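Local structure of putative glutaryl-CoA dehydrogenase (Thermus thermophilus, 2EBA) at residues 71-75 against 305-309; 248-253 against 321-326. The protein belongs to the acyl-CoA dehydrogenase family of flavoproteins and binds flavin-adenine dinucleotide in an assembly of four chains. All blocks are in the same frame, centred on the assembly; numbering follows the deposited sequence.

Interaction 1: 71-75 against 305-309; sequences SSAAY and ARLKD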
# COMPACT_ATOMS: atom_id res chain seq x y z
N SER A 71 0.90 18.69 -32.94
CA SER A 71 1.65 17.59 -32.34
C SER A 71 0.86 16.70 -31.40
O SER A 71 -0.25 17.01 -31.00
CB SER A 71 2.86 18.12 -31.58
OG SER A 71 2.46 18.72 -30.36
N SER A 72 1.48 15.58 -31.05
CA SER A 72 0.88 14.63 -30.13
C SER A 72 0.84 15.28 -28.77
O SER A 72 -0.12 15.13 -28.03
CB SER A 72 1.69 13.33 -30.08
OG SER A 72 1.50 12.59 -31.27
N ALA A 73 1.90 16.03 -28.44
CA ALA A 73 1.96 16.71 -27.16
C ALA A 73 0.72 17.62 -27.06
O ALA A 73 0.05 17.67 -26.03
CB ALA A 73 3.24 17.53 -27.06
N ALA A 74 0.42 18.32 -28.15
CA ALA A 74 -0.73 19.22 -28.19
C ALA A 74 -2.03 18.47 -27.97
O ALA A 74 -2.93 18.97 -27.30
CB ALA A 74 -0.77 19.97 -29.54
N TYR A 75 -2.14 17.27 -28.54
CA TYR A 75 -3.33 16.45 -28.37
C TYR A 75 -3.39 16.08 -26.90
O TYR A 75 -4.42 16.21 -26.25
CB TYR A 75 -3.24 15.19 -29.26
CG TYR A 75 -4.30 14.12 -29.02
CD1 TYR A 75 -5.65 14.46 -28.83
CD2 TYR A 75 -3.96 12.77 -29.02
CE1 TYR A 75 -6.61 13.47 -28.65
CE2 TYR A 75 -4.91 11.78 -28.85
CZ TYR A 75 -6.24 12.13 -28.66
OH TYR A 75 -7.18 11.15 -28.45
N ALA A 305 4.83 11.43 -25.80
CA ALA A 305 4.39 12.33 -26.86
C ALA A 305 5.49 12.51 -27.88
O ALA A 305 5.22 12.51 -29.08
CB ALA A 305 3.97 13.69 -26.28
N ARG A 306 6.72 12.67 -27.42
CA ARG A 306 7.83 12.84 -28.33
C ARG A 306 8.10 11.54 -29.08
O ARG A 306 8.24 11.55 -30.30
CB ARG A 306 9.09 13.30 -27.59
CG ARG A 306 8.93 14.65 -26.88
CD ARG A 306 8.45 15.77 -27.82
NE ARG A 306 8.39 17.07 -27.14
CZ ARG A 306 7.59 18.08 -27.50
NH1 ARG A 306 6.77 17.95 -28.53
NH2 ARG A 306 7.61 19.22 -26.82
N LEU A 307 8.16 10.43 -28.37
CA LEU A 307 8.38 9.14 -29.02
C LEU A 307 7.31 8.92 -30.09
O LEU A 307 7.59 8.42 -31.18
CB LEU A 307 8.32 8.00 -28.00
CG LEU A 307 9.52 7.77 -27.07
CD1 LEU A 307 9.15 6.74 -26.01
CD2 LEU A 307 10.71 7.31 -27.89
N LYS A 308 6.08 9.32 -29.79
CA LYS A 308 4.98 9.14 -30.70
C LYS A 308 5.17 9.86 -32.03
O LYS A 308 4.98 9.27 -33.10
CB LYS A 308 3.68 9.58 -30.05
CG LYS A 308 2.47 9.15 -30.83
CD LYS A 308 1.18 9.63 -30.21
CE LYS A 308 0.01 9.27 -31.11
NZ LYS A 308 -1.26 9.85 -30.65
N ASP A 309 5.56 11.12 -31.98
CA ASP A 309 5.77 11.87 -33.20
C ASP A 309 6.99 11.43 -33.99
O ASP A 309 7.05 11.65 -35.19
CB ASP A 309 5.85 13.37 -32.91
CG ASP A 309 4.51 13.96 -32.55
OD1 ASP A 309 3.51 13.50 -33.13
OD2 ASP A 309 4.44 14.87 -31.69

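Interaction 2: 248-253 against 321-326; sequences IAWGAM and AKRQNV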
# COMPACT_ATOMS: atom_id res chain seq x y z
N ILE A 248 -5.37 9.63 -22.82
CA ILE A 248 -5.86 9.38 -21.48
C ILE A 248 -4.74 9.51 -20.45
O ILE A 248 -4.96 9.99 -19.34
CB ILE A 248 -6.50 7.99 -21.38
CG1 ILE A 248 -7.79 7.97 -22.21
CG2 ILE A 248 -6.73 7.62 -19.91
CD1 ILE A 248 -8.40 6.62 -22.34
N ALA A 249 -3.53 9.09 -20.80
CA ALA A 249 -2.42 9.21 -19.87
C ALA A 249 -2.22 10.69 -19.57
O ALA A 249 -1.79 11.07 -18.48
CB ALA A 249 -1.17 8.62 -20.47
N TRP A 250 -2.56 11.53 -20.54
CA TRP A 250 -2.44 12.96 -20.36
C TRP A 250 -3.58 13.52 -19.55
O TRP A 250 -3.35 14.19 -18.55
CB TRP A 250 -2.40 13.67 -21.70
CG TRP A 250 -1.06 13.68 -22.31
CD1 TRP A 250 -0.55 12.76 -23.16
CD2 TRP A 250 -0.09 14.71 -22.19
NE1 TRP A 250 0.69 13.16 -23.59
CE2 TRP A 250 1.00 14.36 -23.01
CE3 TRP A 250 -0.02 15.91 -21.46
CZ2 TRP A 250 2.14 15.16 -23.13
CZ3 TRP A 250 1.10 16.70 -21.58
CH2 TRP A 250 2.17 16.33 -22.41
N GLY A 251 -4.81 13.25 -19.97
CA GLY A 251 -5.98 13.75 -19.25
C GLY A 251 -5.98 13.38 -17.77
O GLY A 251 -6.41 14.18 -16.94
N ALA A 252 -5.51 12.17 -17.45
CA ALA A 252 -5.45 11.69 -16.07
C ALA A 252 -4.71 12.69 -15.20
O ALA A 252 -5.09 12.94 -14.05
CB ALA A 252 -4.74 10.34 -16.02
N MET A 253 -3.66 13.27 -15.76
CA MET A 253 -2.85 14.25 -15.04
C MET A 253 -3.61 15.55 -14.83
O MET A 253 -3.34 16.29 -13.88
CB MET A 253 -1.54 14.52 -15.79
CG MET A 253 -0.50 13.43 -15.64
SD MET A 253 -0.68 12.51 -14.09
CE MET A 253 -0.08 13.71 -12.91
N ALA A 321 2.14 4.03 -19.23
CA ALA A 321 1.65 5.37 -18.92
C ALA A 321 0.16 5.43 -18.55
O ALA A 321 -0.22 6.16 -17.64
CB ALA A 321 1.93 6.30 -20.09
N LYS A 322 -0.68 4.69 -19.25
CA LYS A 322 -2.11 4.69 -18.94
C LYS A 322 -2.33 4.08 -17.56
O LYS A 322 -3.01 4.65 -16.71
CB LYS A 322 -2.87 3.90 -20.01
CG LYS A 322 -4.36 4.12 -20.01
CD LYS A 322 -5.07 3.20 -19.04
CE LYS A 322 -6.58 3.32 -19.22
NZ LYS A 322 -7.33 2.34 -18.37
N ARG A 323 -1.73 2.92 -17.35
CA ARG A 323 -1.83 2.18 -16.09
C ARG A 323 -1.39 3.02 -14.91
O ARG A 323 -2.15 3.21 -13.96
CB ARG A 323 -0.97 0.93 -16.17
CG ARG A 323 -1.02 0.01 -14.95
CD ARG A 323 0.39 -0.37 -14.56
NE ARG A 323 0.46 -1.59 -13.78
CZ ARG A 323 1.45 -1.88 -12.95
NH1 ARG A 323 2.46 -1.02 -12.79
NH2 ARG A 323 1.45 -3.03 -12.30
N GLN A 324 -0.17 3.54 -14.98
CA GLN A 324 0.37 4.36 -13.90
C GLN A 324 -0.40 5.66 -13.63
O GLN A 324 -0.79 5.93 -12.50
CB GLN A 324 1.83 4.72 -14.16
CG GLN A 324 2.79 3.55 -14.16
CD GLN A 324 2.71 2.71 -12.91
OE1 GLN A 324 2.02 1.70 -12.88
NE2 GLN A 324 3.41 3.13 -11.86
N ASN A 325 -0.61 6.46 -14.67
CA ASN A 325 -1.29 7.73 -14.49
C ASN A 325 -2.73 7.65 -14.01
O ASN A 325 -3.14 8.42 -13.15
CB ASN A 325 -1.22 8.56 -15.79
CG ASN A 325 0.21 8.98 -16.13
OD1 ASN A 325 0.43 9.72 -17.09
ND2 ASN A 325 1.17 8.51 -15.35
N VAL A 326 -3.52 6.74 -14.57
CA VAL A 326 -4.91 6.64 -14.15
C VAL A 326 -4.99 6.15 -12.70
O VAL A 326 -5.77 6.68 -11.91
CB VAL A 326 -5.72 5.72 -15.12
CG1 VAL A 326 -7.17 5.59 -14.66
CG2 VAL A 326 -5.66 6.30 -16.54

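Interaction 1: 71-75 against 305-309
Ser-72 and Asp-309 hold the start of helix 72-85 against the end of helix 281-309. Two bonds link them, one to each carboxylate oxygen. Ser-72 N donates to Asp-309 OD2 at 3.1 Å, nearly straight at 164°; OD2 accepts through its syn lone pair. Ser-72 OG donates to Asp-309 OD1 at 2.9 Å, but it meets that oxygen from above the carboxylate plane. The chi1 of -73° sets OG beside its own backbone N, so both donors face the one carboxylate.

Lys-308 runs past the same hydroxyl. Its CB and CG approach Ser-72 OG first. Its CD comes closest, 3.2 Å from Ser-72 OG, and CE then draws away. The chain is extended throughout, with CG anti to the backbone N (chi1 -168°). It therefore lies alongside the serine and carries NZ to the edge of the Tyr-75 ring, 4.3 Å from Tyr-75 CD2. There NZ is hydrogen-bonded to Gln-243.

Next to the polar pair the backbones come close. Ala-305 CB sits 3.7 Å from Ala-73 CA, and Phe-246 of helix 235-269 covers both Ser-72 and Ala-305. Ser-71 is the N-cap, its OG accepting from Ala-74 N at 3.0 Å. It also bonds Glu-15, which pairs with Arg-306 in a salt bridge; Arg-306 NH2 also bonds Leu-10 O.

Ser-72 N, in the first turn of its helix, thus gets its acceptor from a side chain of the other helix. The negative carboxylate beside this helix start is probably favoured by the helix dipole.

Interaction 2: 248-253 against 321-326
The C-terminal helical domain of the acyl-CoA dehydrogenase fold packs two of its long helices side by side here, joined through Ala-249, Ala-252 and the residues they meet. Helices 235-269 and 315-340 run in the same direction, with segment axes 13° apart and 8.4 Å at closest approach. Small side chains permit this spacing. Ala-249 CB meets Ala-321 CB at 3.9 Å and lies equally near the Ala-321 carbonyl oxygen. One turn on, Ala-252 CB rests on the backbone of the other helix, 3.8 Å from Asn-325 O, and touches Asn-325 CB as well. The side chain of Met-253, bent at chi2 and chi3, crosses that of Asn-325 at about a right angle.

In the same helical bundle, helix 281-309 leans on the contact through Leu-300 and Leu-304, which reach Asn-325 and Ala-321. The flank with Ile-248 is apolar. Ile-248 CG2, anti to its backbone N, reaches Val-326 CG2 at 3.8 Å, and the two side chains cross obliquely. Val-326 CG2 also approaches Ala-252 CB.

Lys-322 lays its CG 4.2 Å from Ile-248 CG2. Its chain then bends at chi2 (-86°), and NZ bonds to the carbonyl oxygens of Val-361, Tyr-364 and Gly-366. The three acceptors hold the ammonium group; the Lys-322 side chain is about 8 Å from a bound flavin-adenine dinucleotide. Ala-321 also packs on Tyr-5 of the second subunit.

The centres of the two interactions are 15 Å apart, and their segments alternate along the chain: 71-75, 248-253, 305-309, 321-326. Interaction 1 joins the N-terminal domain to the C-terminal helical domain. Interaction 2 lies wholly within the latter and is the more buried. Helices 235-269, 281-309 and 315-340 follow one another in sequence and carry three of the four segments. The contacts meet directly where Ala-305 CB packs against Trp-250 CZ2 at 3.9 Å. Trp-250 also touches Leu-77 of helix 72-85, so helix 72-85 of the N-terminal domain is seated on the same bundle in which helices 235-269 and 315-340 form interaction 2.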